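Local coordinates for serine acetyltransferase 1, putative (Entamoeba histolytica, PDB 7BW9), which probably catalyses the transfer of an acetyl group to serine in cysteine biosynthesis and here holds bound cysteine, at residues L11-Q14 with S15-D19; T51-D54 with K55-F58; Q82-A85 with E86-T90; T170-G173 with N174-I178. One frame throughout, in Å; residues are numbered along the deposited sequence.

Overall arrangement
Three of the four contacts belong to the helical part of the chain, whereas interaction 4 lies at a corner of the left-handed beta-helix, its centre about 8 Å from the centre of the chain. Interactions 1 and 3 are successive turns of helices 2-17 and 82-94, each partly buried, and both rest mainly on backbone bonds; each also leans on helix 58-79. Interaction 2 is a surface loop held by arginine side chains, and it touches interaction 1 where Val13 CG2 meets Phe58 CA at 4.3 Å. Interaction 4 differs in chemistry: an apolar isoleucine-phenylalanine contact crosses the corner between its segments without a hydrogen bond.

Interaction 1 (L11-Q14 with S15-D19); sequences LLVQ and SYQSD
Leu12 meets Tyr16, and Ser15 meets Leu11, in the last two turns of helix 2-17. Ser15 N donates to Leu11 O at 2.8 Å, and its CB packs against the carbonyl oxygens of Leu11 and Leu12. With chi1 at 174°, Ser15 OG lies beside its own carbonyl carbon and is bonded by Arg100 and Glu101 of helix 96-113. Leu12 O receives Tyr16 N at 2.8 Å. The same oxygen stands 3.2 Å above one face of the Tyr16 ring, displaced toward its rim, while Leu12 CB comes 4.2 Å from Tyr16 CZ. The phenol thus lies back along its own helix, and its OH ends in a hydrogen bond with Ile44 O. Val13 O takes a longer bond from Gln17 N, 3.2 Å, with Gln17 CG close beside the oxygen. On the exposed flank, Gln14 O receives Ser18 N at 3.1 Å with an N-H...O angle of 157°; a weak second approach comes from Gln17 N. Beyond this turn Asp19 N bonds to Tyr16 O, and the Asp19 carboxylate forms salt bridges with Arg100 and Lys104. Val97 and Leu65 meet Leu12 from the two neighbouring helices. Successive i to i+4 bonds, and a buried flank that mixes Leu12 and the Tyr16 ring with the bonded Ser15 hydroxyl, mark the C-terminal end of an alpha-helix packed within the helical part of the enzyme.

Interaction 2 (T51-D54 with K55-F58); sequences TRRD and KRTF
Thr51 O accepts the shortest polar bond of the contact, from Arg56 NH2 at 2.6 Å, and also receives Gln28 NE2 from outside the loop. The N-H...O line is nearly straight, 175°, and the oxygen lies in the guanidinium plane. Arg56 NE reaches Thr51 OG1 at 2.9 Å; OG1 sits 28° out of that plane and the bond is bent. The guanidinium therefore grips Thr51 side-on, using two nitrogens for two different oxygens, which fixes its rotation. Extended from CG to NE, the chain carries the guanidinium across the turn to Thr51. One guanidinium face is covered by Arg53, whose CG lies 3.6 Å from Arg56 NH2. Between Thr51 and Arg56 runs a type I beta turn from Arg52 to Lys55, closed by Lys55 N to Arg52 O at 2.8 Å. Arg52 also binds Asp54 within the turn: its NH2 meets OD2 on the syn side at 2.7 Å in a salt bridge, backed by a weak NE bond to OD1. Lys55 CD stands 4.3 Å above the plane of the Arg52 guanidinium, over its centre. Pro47 O bonds to Thr51 OG1, tying the loop to helix 47-50. At its other end Thr57 occupies the N-cap position of helix 58-79, Arg64 of that helix bonds to Lys55 O, and Phe58 packs on helix 2-17.

Interaction 3 (Q82-A85 with E86-T90); sequences QQLA and EKCIT
Leu84 and Cys88 make the apolar side-chain contact here, one helical turn apart, with Leu84 CD1 4.1 Å from Cys88 SG. Two torsions of Leu84 together, chi1 at 179° and chi2 at 68°, bring CD1 to the sulfur. Cys88 SG lies beside its own backbone N and also passes near Leu84 O. Alongside, the methylene CD of Lys87 approaches the same Leu84 CD1 at 4.4 Å before its chain bends away at the end. Ile89 CG1 rests close to Ala85 O, 3.3 Å away. Beneath these side chains four backbone bonds set the spacing: Glu86 N to Gln82 O, Lys87 N to Gln83 O, Cys88 N to Leu84 O at 2.9 Å, and Ile89 N to Ala85 O at 2.9 Å. Thr90 extends the ladder with two donors, N and OG1, which reach Glu86 O from opposite faces of its carbonyl plane. Farther out, Asn81 OD1 bonds to Leu84 N at the start of helix 82-94. Ala85 and Ile89 pack on Ile76 and Ile72 of helix 58-79, while Cys88 touches Asn145 and Asp147. The chemistry implies a turn set by backbone bonding: Ala85 and Ile89 face helix 58-79, Leu84 and Cys88 pair elsewhere on the helix, and the polar chains lie at the exposed rim.

Interaction 4 (T170-G173 with N174-I178); sequences TSIG and NHFFI
Apolar contact is what joins the two segments: Ile172 CG2 comes 3.7 Å from both CD2 and CG of Phe176, and equally near its CB. The two side chains cross at an angle, the methyl branch meeting the ring obliquely. A chi1 of -179° sets Phe176 CG opposite its own nitrogen and carries the ring back across the corner to the isoleucine. Gly173 O lies 3.9 Å from Phe176 CB. Polar contact is confined to the second segment, where His175 ND1 donates to Asn174 OD1 at 2.8 Å. The bond is nearly straight at 172° and lies in the imidazole plane, but meets the amide oxygen from above the carbonyl plane. His175 NE2 bonds to Asn305 of a neighbouring subunit, and its ring stacks with Trp195; with both nitrogens engaged, the imidazole is held in one orientation. Backbone polar groups are taken up by the covering helices: Arg137 bonds to the carbonyls of Ile172 and Gly173, and Asp106 to Phe176 N. The corner links strand 171-172 to strand 177-178, short strands in two different parallel sheets of the left-handed beta-helix. Met133 of helix 128-144 covers Ile172 and Phe176, while helix 96-113 lies against Asn174 and His175.

Interaction 1 (L11-Q14 with S15-D19)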
loop_
_atom_site.group_PDB
_atom_site.type_symbol
_atom_site.label_atom_id
_atom_site.label_comp_id
_atom_site.label_asym_id
_atom_site.label_seq_id
_atom_site.Cartn_x
_atom_site.Cartn_y
_atom_site.Cartn_z
ATOM N N LEU A 11 28.310 21.957 -0.453
ATOM C CA LEU A 11 28.223 21.365 0.881
ATOM C C LEU A 11 27.860 19.885 0.806
ATOM O O LEU A 11 28.379 19.069 1.577
ATOM C CB LEU A 11 27.215 22.139 1.733
ATOM C CG LEU A 11 27.793 23.473 2.219
ATOM C CD1 LEU A 11 26.772 24.284 2.985
ATOM C CD2 LEU A 11 29.053 23.233 3.058
ATOM N N LEU A 12 26.984 19.516 -0.133
ATOM C CA LEU A 12 26.646 18.108 -0.296
ATOM C C LEU A 12 27.862 17.307 -0.736
ATOM O O LEU A 12 28.125 16.223 -0.201
ATOM C CB LEU A 12 25.513 17.947 -1.298
ATOM C CG LEU A 12 24.113 18.275 -0.790
ATOM C CD1 LEU A 12 23.179 18.443 -1.981
ATOM C CD2 LEU A 12 23.646 17.154 0.106
ATOM N N VAL A 13 28.626 17.834 -1.701
ATOM C CA VAL A 13 29.870 17.174 -2.103
ATOM C C VAL A 13 30.774 16.965 -0.889
ATOM O O VAL A 13 31.356 15.888 -0.701
ATOM C CB VAL A 13 30.586 17.980 -3.206
ATOM C CG1 VAL A 13 32.006 17.455 -3.396
ATOM C CG2 VAL A 13 29.816 17.907 -4.517
ATOM N N GLN A 14 30.912 17.991 -0.048
ATOM C CA GLN A 14 31.745 17.843 1.140
ATOM C C GLN A 14 31.159 16.802 2.075
ATOM O O GLN A 14 31.894 16.012 2.676
ATOM C CB GLN A 14 31.889 19.179 1.866
ATOM C CG GLN A 14 32.685 20.215 1.107
ATOM C CD GLN A 14 32.588 21.576 1.754
ATOM O OE1 GLN A 14 32.277 21.683 2.946
ATOM N NE2 GLN A 14 32.826 22.629 0.970
ATOM N N SER A 15 29.827 16.779 2.191
ATOM C CA SER A 15 29.171 15.774 3.023
ATOM C C SER A 15 29.455 14.369 2.515
ATOM O O SER A 15 29.748 13.468 3.307
ATOM C CB SER A 15 27.664 16.036 3.075
ATOM O OG SER A 15 26.990 14.999 3.761
ATOM N N TYR A 16 29.381 14.157 1.193
ATOM C CA TYR A 16 29.663 12.823 0.665
ATOM C C TYR A 16 31.039 12.354 1.110
ATOM O O TYR A 16 31.214 11.195 1.506
ATOM C CB TYR A 16 29.595 12.791 -0.869
ATOM C CG TYR A 16 28.300 13.237 -1.508
ATOM C CD1 TYR A 16 27.073 13.197 -0.827
ATOM C CD2 TYR A 16 28.306 13.694 -2.813
ATOM C CE1 TYR A 16 25.899 13.628 -1.457
ATOM C CE2 TYR A 16 27.169 14.115 -3.436
ATOM C CZ TYR A 16 25.967 14.083 -2.779
ATOM O OH TYR A 16 24.864 14.519 -3.483
ATOM N N GLN A 17 32.027 13.253 1.068
ATOM C CA GLN A 17 33.409 12.853 1.302
ATOM C C GLN A 17 33.677 12.547 2.771
ATOM O O GLN A 17 34.445 11.627 3.070
ATOM C CB GLN A 17 34.350 13.931 0.770
ATOM C CG GLN A 17 34.112 14.203 -0.718
ATOM C CD GLN A 17 35.101 15.180 -1.327
ATOM O OE1 GLN A 17 35.333 16.271 -0.797
ATOM N NE2 GLN A 17 35.680 14.796 -2.461
ATOM N N SER A 18 33.028 13.255 3.690
ATOM C CA SER A 18 33.181 12.949 5.108
ATOM C C SER A 18 32.385 11.730 5.552
ATOM O O SER A 18 32.434 11.383 6.732
ATOM C CB SER A 18 32.770 14.151 5.955
ATOM O OG SER A 18 31.474 14.582 5.606
ATOM N N ASP A 19 31.660 11.077 4.650
ATOM C CA ASP A 19 30.858 9.929 5.040
ATOM C C ASP A 19 31.733 8.824 5.606
ATOM O O ASP A 19 32.856 8.604 5.150
ATOM C CB ASP A 19 30.086 9.379 3.843
ATOM C CG ASP A 19 28.783 10.093 3.613
ATOM O OD1 ASP A 19 28.351 10.871 4.490
ATOM O OD2 ASP A 19 28.192 9.867 2.545
#

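Interaction 2 (T51-D54 with K55-F58)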
loop_
_atom_site.group_PDB
_atom_site.type_symbol
_atom_site.label_atom_id
_atom_site.label_comp_id
_atom_site.label_asym_id
_atom_site.label_seq_id
_atom_site.Cartn_x
_atom_site.Cartn_y
_atom_site.Cartn_z
ATOM N N THR A 51 22.965 6.372 -8.674
ATOM C CA THR A 51 23.326 7.047 -9.914
ATOM C C THR A 51 24.327 6.230 -10.715
ATOM O O THR A 51 25.093 5.433 -10.164
ATOM C CB THR A 51 23.945 8.426 -9.664
ATOM O OG1 THR A 51 25.173 8.267 -8.951
ATOM C CG2 THR A 51 22.999 9.306 -8.877
ATOM N N ARG A 52 24.324 6.484 -12.027
ATOM C CA ARG A 52 25.378 6.005 -12.914
ATOM C C ARG A 52 26.733 6.564 -12.495
ATOM O O ARG A 52 26.861 7.746 -12.170
ATOM C CB ARG A 52 25.073 6.426 -14.348
ATOM C CG ARG A 52 24.215 5.452 -15.120
ATOM C CD ARG A 52 23.832 6.070 -16.447
ATOM N NE ARG A 52 25.004 6.588 -17.156
ATOM C CZ ARG A 52 24.946 7.377 -18.226
ATOM N NH1 ARG A 52 23.769 7.746 -18.718
ATOM N NH2 ARG A 52 26.066 7.802 -18.805
ATOM N N ARG A 53 27.756 5.710 -12.521
ATOM C CA ARG A 53 29.063 6.107 -12.000
ATOM C C ARG A 53 29.629 7.336 -12.714
ATOM O O ARG A 53 30.389 8.101 -12.113
ATOM C CB ARG A 53 30.031 4.931 -12.089
ATOM C CG ARG A 53 29.566 3.721 -11.305
ATOM C CD ARG A 53 30.421 2.500 -11.587
ATOM N NE ARG A 53 31.820 2.719 -11.234
ATOM C CZ ARG A 53 32.656 1.750 -10.873
ATOM N NH1 ARG A 53 32.221 0.491 -10.806
ATOM N NH2 ARG A 53 33.922 2.043 -10.573
ATOM N N ASP A 54 29.255 7.565 -13.972
ATOM C CA ASP A 54 29.707 8.750 -14.693
ATOM C C ASP A 54 28.776 9.953 -14.522
ATOM O O ASP A 54 28.786 10.855 -15.366
ATOM C CB ASP A 54 29.879 8.430 -16.180
ATOM C CG ASP A 54 28.608 7.914 -16.811
ATOM O OD1 ASP A 54 27.589 7.817 -16.095
ATOM O OD2 ASP A 54 28.625 7.595 -18.018
ATOM N N LYS A 55 27.969 9.985 -13.463
ATOM C CA LYS A 55 27.104 11.127 -13.167
ATOM C C LYS A 55 27.238 11.530 -11.705
ATOM O O LYS A 55 26.249 11.772 -11.008
ATOM C CB LYS A 55 25.640 10.837 -13.493
ATOM C CG LYS A 55 25.408 10.121 -14.810
ATOM C CD LYS A 55 25.542 11.070 -15.993
ATOM C CE LYS A 55 24.304 11.950 -16.150
ATOM N NZ LYS A 55 24.333 12.717 -17.436
ATOM N N ARG A 56 28.470 11.621 -11.217
ATOM C CA ARG A 56 28.703 11.931 -9.812
ATOM C C ARG A 56 29.679 13.089 -9.648
ATOM O O ARG A 56 30.487 13.114 -8.716
ATOM C CB ARG A 56 29.191 10.697 -9.064
ATOM C CG ARG A 56 28.131 9.625 -8.945
ATOM C CD ARG A 56 28.685 8.340 -8.391
ATOM N NE ARG A 56 27.844 7.211 -8.767
ATOM C CZ ARG A 56 28.110 5.958 -8.437
ATOM N NH1 ARG A 56 29.199 5.688 -7.724
ATOM N NH2 ARG A 56 27.292 4.983 -8.820
ATOM N N THR A 57 29.611 14.077 -10.535
ATOM C CA THR A 57 30.422 15.283 -10.429
ATOM C C THR A 57 29.615 16.400 -9.776
ATOM O O THR A 57 28.388 16.326 -9.677
ATOM C CB THR A 57 30.916 15.721 -11.810
ATOM O OG1 THR A 57 29.829 16.307 -12.543
ATOM C CG2 THR A 57 31.466 14.521 -12.571
ATOM N N PHE A 58 30.322 17.453 -9.341
ATOM C CA PHE A 58 29.653 18.595 -8.716
ATOM C C PHE A 58 28.476 19.063 -9.558
ATOM O O PHE A 58 27.405 19.391 -9.030
ATOM C CB PHE A 58 30.641 19.754 -8.503
ATOM C CG PHE A 58 29.971 21.083 -8.231
ATOM C CD1 PHE A 58 29.581 21.917 -9.274
ATOM C CD2 PHE A 58 29.725 21.494 -6.929
ATOM C CE1 PHE A 58 28.951 23.119 -9.019
ATOM C CE2 PHE A 58 29.099 22.705 -6.670
ATOM C CZ PHE A 58 28.713 23.516 -7.712
#

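Interaction 3 (Q82-A85 with E86-T90)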
loop_
_atom_site.group_PDB
_atom_site.type_symbol
_atom_site.label_atom_id
_atom_site.label_comp_id
_atom_site.label_asym_id
_atom_site.label_seq_id
_atom_site.Cartn_x
_atom_site.Cartn_y
_atom_site.Cartn_z
ATOM N N GLN A 82 4.700 32.758 -5.785
ATOM C CA GLN A 82 6.146 32.605 -5.906
ATOM C C GLN A 82 6.880 33.013 -4.632
ATOM O O GLN A 82 7.925 32.431 -4.314
ATOM C CB GLN A 82 6.676 33.417 -7.092
ATOM C CG GLN A 82 8.176 33.231 -7.315
ATOM C CD GLN A 82 8.570 33.094 -8.778
ATOM O OE1 GLN A 82 7.737 32.820 -9.647
ATOM N NE2 GLN A 82 9.863 33.276 -9.053
ATOM N N GLN A 83 6.372 34.006 -3.895
ATOM C CA GLN A 83 7.090 34.444 -2.697
ATOM C C GLN A 83 7.191 33.312 -1.680
ATOM O O GLN A 83 8.289 32.979 -1.215
ATOM C CB GLN A 83 6.425 35.675 -2.066
ATOM C CG GLN A 83 7.206 36.182 -0.839
ATOM C CD GLN A 83 6.686 37.492 -0.247
ATOM O OE1 GLN A 83 5.954 37.488 0.745
ATOM N NE2 GLN A 83 7.097 38.617 -0.829
ATOM N N LEU A 84 6.051 32.705 -1.331
ATOM C CA LEU A 84 6.054 31.593 -0.386
ATOM C C LEU A 84 6.886 30.428 -0.910
ATOM O O LEU A 84 7.639 29.800 -0.155
ATOM C CB LEU A 84 4.619 31.148 -0.102
ATOM C CG LEU A 84 4.510 29.961 0.865
ATOM C CD1 LEU A 84 4.937 30.384 2.261
ATOM C CD2 LEU A 84 3.112 29.364 0.909
ATOM N N ALA A 85 6.774 30.132 -2.206
ATOM C CA ALA A 85 7.570 29.059 -2.797
ATOM C C ALA A 85 9.064 29.302 -2.597
ATOM O O ALA A 85 9.793 28.407 -2.147
ATOM C CB ALA A 85 7.223 28.919 -4.277
ATOM N N GLU A 86 9.535 30.521 -2.901
ATOM C CA GLU A 86 10.942 30.868 -2.681
ATOM C C GLU A 86 11.337 30.715 -1.216
ATOM O O GLU A 86 12.425 30.214 -0.904
ATOM C CB GLU A 86 11.209 32.307 -3.137
ATOM C CG GLU A 86 11.461 32.491 -4.626
ATOM C CD GLU A 86 12.466 33.609 -4.921
ATOM O OE1 GLU A 86 12.533 34.584 -4.134
ATOM O OE2 GLU A 86 13.192 33.505 -5.938
ATOM N N LYS A 87 10.485 31.179 -0.305
ATOM C CA LYS A 87 10.772 31.044 1.122
ATOM C C LYS A 87 10.939 29.576 1.507
ATOM O O LYS A 87 11.915 29.201 2.174
ATOM C CB LYS A 87 9.653 31.707 1.930
ATOM C CG LYS A 87 9.702 31.493 3.431
ATOM C CD LYS A 87 8.528 32.211 4.102
ATOM C CE LYS A 87 8.281 31.712 5.530
ATOM N NZ LYS A 87 9.483 31.899 6.399
ATOM N N CYS A 88 10.017 28.720 1.054
ATOM C CA CYS A 88 10.097 27.300 1.390
ATOM C C CYS A 88 11.356 26.671 0.823
ATOM O O CYS A 88 12.033 25.890 1.503
ATOM C CB CYS A 88 8.850 26.577 0.883
ATOM S SG CYS A 88 7.371 27.067 1.825
ATOM N N ILE A 89 11.686 27.015 -0.423
ATOM C CA ILE A 89 12.857 26.468 -1.094
ATOM C C ILE A 89 14.131 26.888 -0.378
ATOM O O ILE A 89 15.073 26.096 -0.221
ATOM C CB ILE A 89 12.847 26.939 -2.562
ATOM C CG1 ILE A 89 11.812 26.143 -3.341
ATOM C CG2 ILE A 89 14.238 26.909 -3.187
ATOM C CD1 ILE A 89 11.735 24.733 -2.912
ATOM N N THR A 90 14.197 28.153 0.029
ATOM C CA THR A 90 15.402 28.644 0.677
ATOM C C THR A 90 15.660 27.869 1.957
ATOM O O THR A 90 16.777 27.397 2.201
ATOM C CB THR A 90 15.269 30.149 0.939
ATOM O OG1 THR A 90 15.169 30.826 -0.321
ATOM C CG2 THR A 90 16.476 30.690 1.716
#

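Interaction 4 (T170-G173 with N174-I178)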
loop_
_atom_site.group_PDB
_atom_site.type_symbol
_atom_site.label_atom_id
_atom_site.label_comp_id
_atom_site.label_asym_id
_atom_site.label_seq_id
_atom_site.Cartn_x
_atom_site.Cartn_y
_atom_site.Cartn_z
ATOM N N THR A 170 4.193 16.378 11.174
ATOM C CA THR A 170 4.761 15.560 12.241
ATOM C C THR A 170 6.196 15.984 12.561
ATOM O O THR A 170 6.999 16.217 11.659
ATOM C CB THR A 170 4.725 14.087 11.832
ATOM O OG1 THR A 170 3.387 13.721 11.481
ATOM C CG2 THR A 170 5.204 13.203 12.955
ATOM N N SER A 171 6.502 16.098 13.855
ATOM C CA SER A 171 7.838 16.409 14.351
ATOM C C SER A 171 8.520 15.122 14.812
ATOM O O SER A 171 8.020 14.442 15.720
ATOM C CB SER A 171 7.751 17.403 15.513
ATOM O OG SER A 171 9.040 17.703 15.998
ATOM N N ILE A 172 9.659 14.796 14.206
ATOM C CA ILE A 172 10.309 13.506 14.418
ATOM C C ILE A 172 11.786 13.715 14.717
ATOM O O ILE A 172 12.500 14.329 13.919
ATOM C CB ILE A 172 10.137 12.587 13.190
ATOM C CG1 ILE A 172 8.644 12.357 12.929
ATOM C CG2 ILE A 172 10.920 11.268 13.395
ATOM C CD1 ILE A 172 8.336 11.533 11.674
ATOM N N GLY A 173 12.254 13.158 15.831
ATOM C CA GLY A 173 13.650 13.241 16.199
ATOM C C GLY A 173 14.520 12.276 15.411
ATOM O O GLY A 173 14.108 11.674 14.417
ATOM N N ASN A 174 15.743 12.105 15.897
ATOM C CA ASN A 174 16.741 11.394 15.118
ATOM C C ASN A 174 16.733 9.896 15.424
ATOM O O ASN A 174 16.149 9.432 16.411
ATOM C CB ASN A 174 18.136 11.999 15.346
ATOM C CG ASN A 174 18.563 11.989 16.802
ATOM O OD1 ASN A 174 18.717 10.932 17.415
ATOM N ND2 ASN A 174 18.805 13.167 17.346
ATOM N N HIS A 175 17.381 9.141 14.536
ATOM C CA HIS A 175 17.488 7.684 14.643
ATOM C C HIS A 175 16.116 7.019 14.694
ATOM O O HIS A 175 15.885 6.093 15.476
ATOM C CB HIS A 175 18.325 7.266 15.858
ATOM C CG HIS A 175 19.764 7.694 15.789
ATOM N ND1 HIS A 175 20.218 8.883 16.324
ATOM C CD2 HIS A 175 20.856 7.072 15.281
ATOM C CE1 HIS A 175 21.524 8.974 16.149
ATOM N NE2 HIS A 175 21.932 7.893 15.511
ATOM N N PHE A 176 15.198 7.487 13.853
ATOM C CA PHE A 176 13.836 6.967 13.835
ATOM C C PHE A 176 13.756 5.801 12.858
ATOM O O PHE A 176 14.153 5.940 11.694
ATOM C CB PHE A 176 12.850 8.076 13.444
ATOM C CG PHE A 176 11.409 7.634 13.416
ATOM C CD1 PHE A 176 10.828 7.054 14.536
ATOM C CD2 PHE A 176 10.636 7.799 12.273
ATOM C CE1 PHE A 176 9.496 6.644 14.519
ATOM C CE2 PHE A 176 9.312 7.399 12.250
ATOM C CZ PHE A 176 8.738 6.825 13.376
ATOM N N PHE A 177 13.230 4.661 13.315
ATOM C CA PHE A 177 13.131 3.460 12.482
ATOM C C PHE A 177 11.687 2.962 12.411
ATOM O O PHE A 177 11.077 2.630 13.441
ATOM C CB PHE A 177 14.048 2.347 13.000
ATOM C CG PHE A 177 13.965 1.049 12.211
ATOM C CD1 PHE A 177 13.806 1.054 10.819
ATOM C CD2 PHE A 177 14.096 -0.174 12.856
ATOM C CE1 PHE A 177 13.757 -0.136 10.099
ATOM C CE2 PHE A 177 14.036 -1.372 12.142
ATOM C CZ PHE A 177 13.868 -1.350 10.762
ATOM N N ILE A 178 11.146 2.908 11.196
ATOM C CA ILE A 178 9.896 2.212 10.904
ATOM C C ILE A 178 10.256 0.911 10.200
ATOM O O ILE A 178 10.866 0.937 9.123
ATOM C CB ILE A 178 8.956 3.066 10.039
ATOM C CG1 ILE A 178 8.464 4.281 10.819
ATOM C CG2 ILE A 178 7.764 2.244 9.545
ATOM C CD1 ILE A 178 7.667 5.244 9.987
#